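Local coordinates for phage terminase large subunit (Thermus phage P7426, PDB 7KS4), which probably acts as the ATP-driven motor that pumps viral DNA into empty capsids and as the endonuclease that cuts the genome, here represented by its ATPase domain, at residues T147-I152 with L172-W178. Residues are numbered along the deposited sequence; the frame is centred on the assembly and turned at random.
Sequences TLDFVI and LSVRDGW
Phe150 and Trp178 both hold CG between their own backbone N and carbonyl carbon (chi1 66° and 58°), and this shared torsion lays the two side chains alongside each other on one face of the sheet. The pair sits where a beta-alpha-beta unit of a P-loop ATPase closes: the chain leaves strand 150-153, which holds the first residues of the predicted Walker B motif, passes through helix 161-175 and returns as the parallel strand 178-183. Phe150 CB sits over the centre of the indole six-membered ring, 3.4 Å from its centroid, a CH-pi contact; the two rings are slid apart and barely overlap, while Trp178 NE1 turns to Glu59 of helix 48-62. Two backbone bonds set the parallel register, Trp178 N to Asp149 O (3.1 Å) and Val151 N to Trp178 O (3.0 Å). On the helix-facing side, Leu172 CD1 meets Val151 CG1 at 3.6 Å, the side chains crossing at about a right angle. A Schellman motif with Asp176 at positive phi ends the helix. Arg175, bent at chi3, brings NH1 to Thr147 O for a weak hydrogen bond (N-H...O angle 125°), an oxygen that Gln67 NE2 also bonds. Asp149 OD2, bonded to Gln67 N, lies above the guanidinium plane, toward its rim, 3.2 Å from Arg175 NH1, so this salt bridge rests on charge alone. One water donates to both Asp149 OD1 (2.7 Å) and Arg175 O (2.8 Å).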
ATOM      1  N   THR A 147      11.323  -1.685 -14.019  1.00 70.19           N
ATOM      2  CA  THR A 147      10.982  -3.068 -13.682  1.00 64.06           C
ATOM      3  C   THR A 147      10.712  -3.165 -12.188  1.00 59.06           C
ATOM      4  O   THR A 147      11.642  -3.264 -11.381  1.00 59.73           O
ATOM      5  CB  THR A 147      12.099  -4.023 -14.087  1.00 70.34           C
ATOM      6  OG1 THR A 147      13.364  -3.488 -13.680  1.00 75.17           O
ATOM      7  CG2 THR A 147      12.086  -4.257 -15.590  1.00 72.02           C
ATOM      8  N   LEU A 148       9.431  -3.173 -11.826  1.00 52.06           N
ATOM      9  CA  LEU A 148       8.995  -3.175 -10.436  1.00 49.75           C
ATOM     10  C   LEU A 148       8.652  -4.580  -9.968  1.00 49.71           C
ATOM     11  O   LEU A 148       7.976  -5.338 -10.668  1.00 47.62           O
ATOM     12  CB  LEU A 148       7.768  -2.280 -10.252  1.00 45.66           C
ATOM     13  CG  LEU A 148       7.981  -0.779 -10.423  1.00 46.25           C
ATOM     14  CD1 LEU A 148       6.676  -0.056 -10.216  1.00 42.43           C
ATOM     15  CD2 LEU A 148       9.034  -0.247  -9.462  1.00 49.90           C
ATOM     16  N   ASP A 149       9.111  -4.913  -8.769  1.00 34.88           N
ATOM     17  CA  ASP A 149       8.652  -6.112  -8.094  1.00 35.95           C
ATOM     18  C   ASP A 149       7.403  -5.867  -7.264  1.00 34.04           C
ATOM     19  O   ASP A 149       6.673  -6.820  -6.967  1.00 33.32           O
ATOM     20  CB  ASP A 149       9.765  -6.658  -7.206  1.00 38.57           C
ATOM     21  CG  ASP A 149      11.020  -6.919  -7.984  1.00 41.98           C
ATOM     22  OD1 ASP A 149      11.021  -7.904  -8.747  1.00 44.68           O
ATOM     23  OD2 ASP A 149      11.977  -6.120  -7.873  1.00 42.30           O
ATOM     24  N   PHE A 150       7.145  -4.622  -6.875  1.00 30.50           N
ATOM     25  CA  PHE A 150       5.947  -4.326  -6.106  1.00 29.69           C
ATOM     26  C   PHE A 150       5.610  -2.854  -6.267  1.00 29.76           C
ATOM     27  O   PHE A 150       6.474  -2.026  -6.559  1.00 29.34           O
ATOM     28  CB  PHE A 150       6.115  -4.690  -4.623  1.00 30.22           C
ATOM     29  CG  PHE A 150       7.142  -3.858  -3.890  1.00 31.37           C
ATOM     30  CD1 PHE A 150       6.745  -2.800  -3.077  1.00 31.60           C
ATOM     31  CD2 PHE A 150       8.495  -4.148  -3.986  1.00 33.39           C
ATOM     32  CE1 PHE A 150       7.677  -2.034  -2.384  1.00 32.72           C
ATOM     33  CE2 PHE A 150       9.441  -3.386  -3.281  1.00 34.92           C
ATOM     34  CZ  PHE A 150       9.025  -2.329  -2.483  1.00 34.07           C
ATOM     35  N   VAL A 151       4.335  -2.537  -6.059  1.00 28.54           N
ATOM     36  CA  VAL A 151       3.880  -1.156  -6.131  1.00 30.13           C
ATOM     37  C   VAL A 151       2.748  -0.977  -5.139  1.00 28.29           C
ATOM     38  O   VAL A 151       1.940  -1.885  -4.925  1.00 26.43           O
ATOM     39  CB  VAL A 151       3.434  -0.765  -7.557  1.00 32.79           C
ATOM     40  CG1 VAL A 151       2.242  -1.604  -8.001  1.00 32.06           C
ATOM     41  CG2 VAL A 151       3.102   0.710  -7.618  1.00 34.31           C
ATOM     42  N   ILE A 152       2.715   0.197  -4.514  1.00 28.05           N
ATOM     43  CA  ILE A 152       1.621   0.607  -3.645  1.00 29.55           C
ATOM     44  C   ILE A 152       0.963   1.821  -4.275  1.00 30.00           C
ATOM     45  O   ILE A 152       1.644   2.803  -4.596  1.00 31.57           O
ATOM     46  CB  ILE A 152       2.121   0.936  -2.227  1.00 29.72           C
ATOM     47  CG1 ILE A 152       2.785  -0.294  -1.608  1.00 29.71           C
ATOM     48  CG2 ILE A 152       0.963   1.441  -1.360  1.00 29.87           C
ATOM     49  CD1 ILE A 152       3.852   0.043  -0.568  1.00 30.40           C
ATOM     50  N   LEU A 172       4.924  -4.134 -13.916  1.00 48.70           N
ATOM     51  CA  LEU A 172       4.689  -5.173 -12.919  1.00 41.10           C
ATOM     52  C   LEU A 172       4.616  -6.551 -13.555  1.00 46.40           C
ATOM     53  O   LEU A 172       5.254  -7.497 -13.086  1.00 41.13           O
ATOM     54  CB  LEU A 172       3.390  -4.903 -12.171  1.00 36.31           C
ATOM     55  CG  LEU A 172       3.361  -4.149 -10.856  1.00 33.55           C
ATOM     56  CD1 LEU A 172       1.957  -4.348 -10.313  1.00 31.45           C
ATOM     57  CD2 LEU A 172       4.412  -4.615  -9.859  1.00 31.58           C
ATOM     58  N   SER A 173       3.803  -6.697 -14.603  1.00 63.50           N
ATOM     59  CA  SER A 173       3.595  -8.010 -15.201  1.00 72.37           C
ATOM     60  C   SER A 173       4.908  -8.638 -15.655  1.00 74.84           C
ATOM     61  O   SER A 173       5.010  -9.867 -15.735  1.00 77.48           O
ATOM     62  CB  SER A 173       2.627  -7.895 -16.374  1.00 77.40           C
ATOM     63  OG  SER A 173       1.457  -7.204 -15.978  1.00 76.86           O
ATOM     64  N   VAL A 174       5.917  -7.815 -15.945  1.00 74.21           N
ATOM     65  CA  VAL A 174       7.218  -8.328 -16.371  1.00 74.88           C
ATOM     66  C   VAL A 174       7.784  -9.281 -15.327  1.00 70.21           C
ATOM     67  O   VAL A 174       8.001 -10.470 -15.595  1.00 73.33           O
ATOM     68  CB  VAL A 174       8.187  -7.164 -16.635  1.00 77.13           C
ATOM     69  CG1 VAL A 174       9.595  -7.676 -16.918  1.00 79.56           C
ATOM     70  CG2 VAL A 174       7.688  -6.341 -17.783  1.00 79.97           C
ATOM     71  N   ARG A 175       8.074  -8.762 -14.136  1.00 60.56           N
ATOM     72  CA  ARG A 175       8.619  -9.561 -13.052  1.00 55.95           C
ATOM     73  C   ARG A 175       7.539 -10.239 -12.226  1.00 50.12           C
ATOM     74  O   ARG A 175       7.830 -10.725 -11.130  1.00 47.78           O
ATOM     75  CB  ARG A 175       9.493  -8.693 -12.144  1.00 57.04           C
ATOM     76  CG  ARG A 175      10.976  -8.776 -12.463  1.00 62.57           C
ATOM     77  CD  ARG A 175      11.697  -7.507 -12.061  1.00 64.37           C
ATOM     78  NE  ARG A 175      12.919  -7.784 -11.317  1.00 67.80           N
ATOM     79  CZ  ARG A 175      13.642  -6.858 -10.694  1.00 70.13           C
ATOM     80  NH1 ARG A 175      13.264  -5.586 -10.716  1.00 70.37           N
ATOM     81  NH2 ARG A 175      14.744  -7.202 -10.041  1.00 71.85           N
ATOM     82  N   ASP A 176       6.309 -10.292 -12.731  1.00 48.07           N
ATOM     83  CA  ASP A 176       5.187 -10.845 -11.985  1.00 47.08           C
ATOM     84  C   ASP A 176       5.127 -10.222 -10.593  1.00 40.95           C
ATOM     85  O   ASP A 176       5.000 -10.908  -9.574  1.00 40.34           O
ATOM     86  CB  ASP A 176       5.280 -12.368 -11.906  1.00 52.62           C
ATOM     87  CG  ASP A 176       3.958 -13.012 -11.541  1.00 56.29           C
ATOM     88  OD1 ASP A 176       3.972 -14.022 -10.807  1.00 58.45           O
ATOM     89  OD2 ASP A 176       2.908 -12.507 -11.992  1.00 57.57           O
ATOM     90  N   GLY A 177       5.249  -8.897 -10.558  1.00 33.98           N
ATOM     91  CA  GLY A 177       5.217  -8.179  -9.300  1.00 31.17           C
ATOM     92  C   GLY A 177       3.808  -8.003  -8.771  1.00 29.86           C
ATOM     93  O   GLY A 177       2.814  -8.209  -9.474  1.00 30.87           O
ATOM     94  N   TRP A 178       3.726  -7.617  -7.503  1.00 28.65           N
ATOM     95  CA  TRP A 178       2.445  -7.477  -6.835  1.00 28.57           C
ATOM     96  C   TRP A 178       2.097  -6.011  -6.635  1.00 27.61           C
ATOM     97  O   TRP A 178       2.952  -5.125  -6.669  1.00 26.50           O
ATOM     98  CB  TRP A 178       2.416  -8.217  -5.492  1.00 27.17           C
ATOM     99  CG  TRP A 178       3.443  -7.841  -4.437  1.00 27.21           C
ATOM    100  CD1 TRP A 178       4.561  -8.558  -4.102  1.00 28.57           C
ATOM    101  CD2 TRP A 178       3.411  -6.713  -3.548  1.00 27.40           C
ATOM    102  NE1 TRP A 178       5.224  -7.945  -3.068  1.00 29.56           N
ATOM    103  CE2 TRP A 178       4.542  -6.811  -2.709  1.00 28.92           C
ATOM    104  CE3 TRP A 178       2.542  -5.626  -3.383  1.00 27.10           C
ATOM    105  CZ2 TRP A 178       4.837  -5.858  -1.742  1.00 28.34           C
ATOM    106  CZ3 TRP A 178       2.830  -4.688  -2.418  1.00 28.28           C
ATOM    107  CH2 TRP A 178       3.968  -4.811  -1.601  1.00 28.49           C
TER
HETATM  108  O   HOH W   1       9.050  -9.820  -8.786  1.00 41.97           O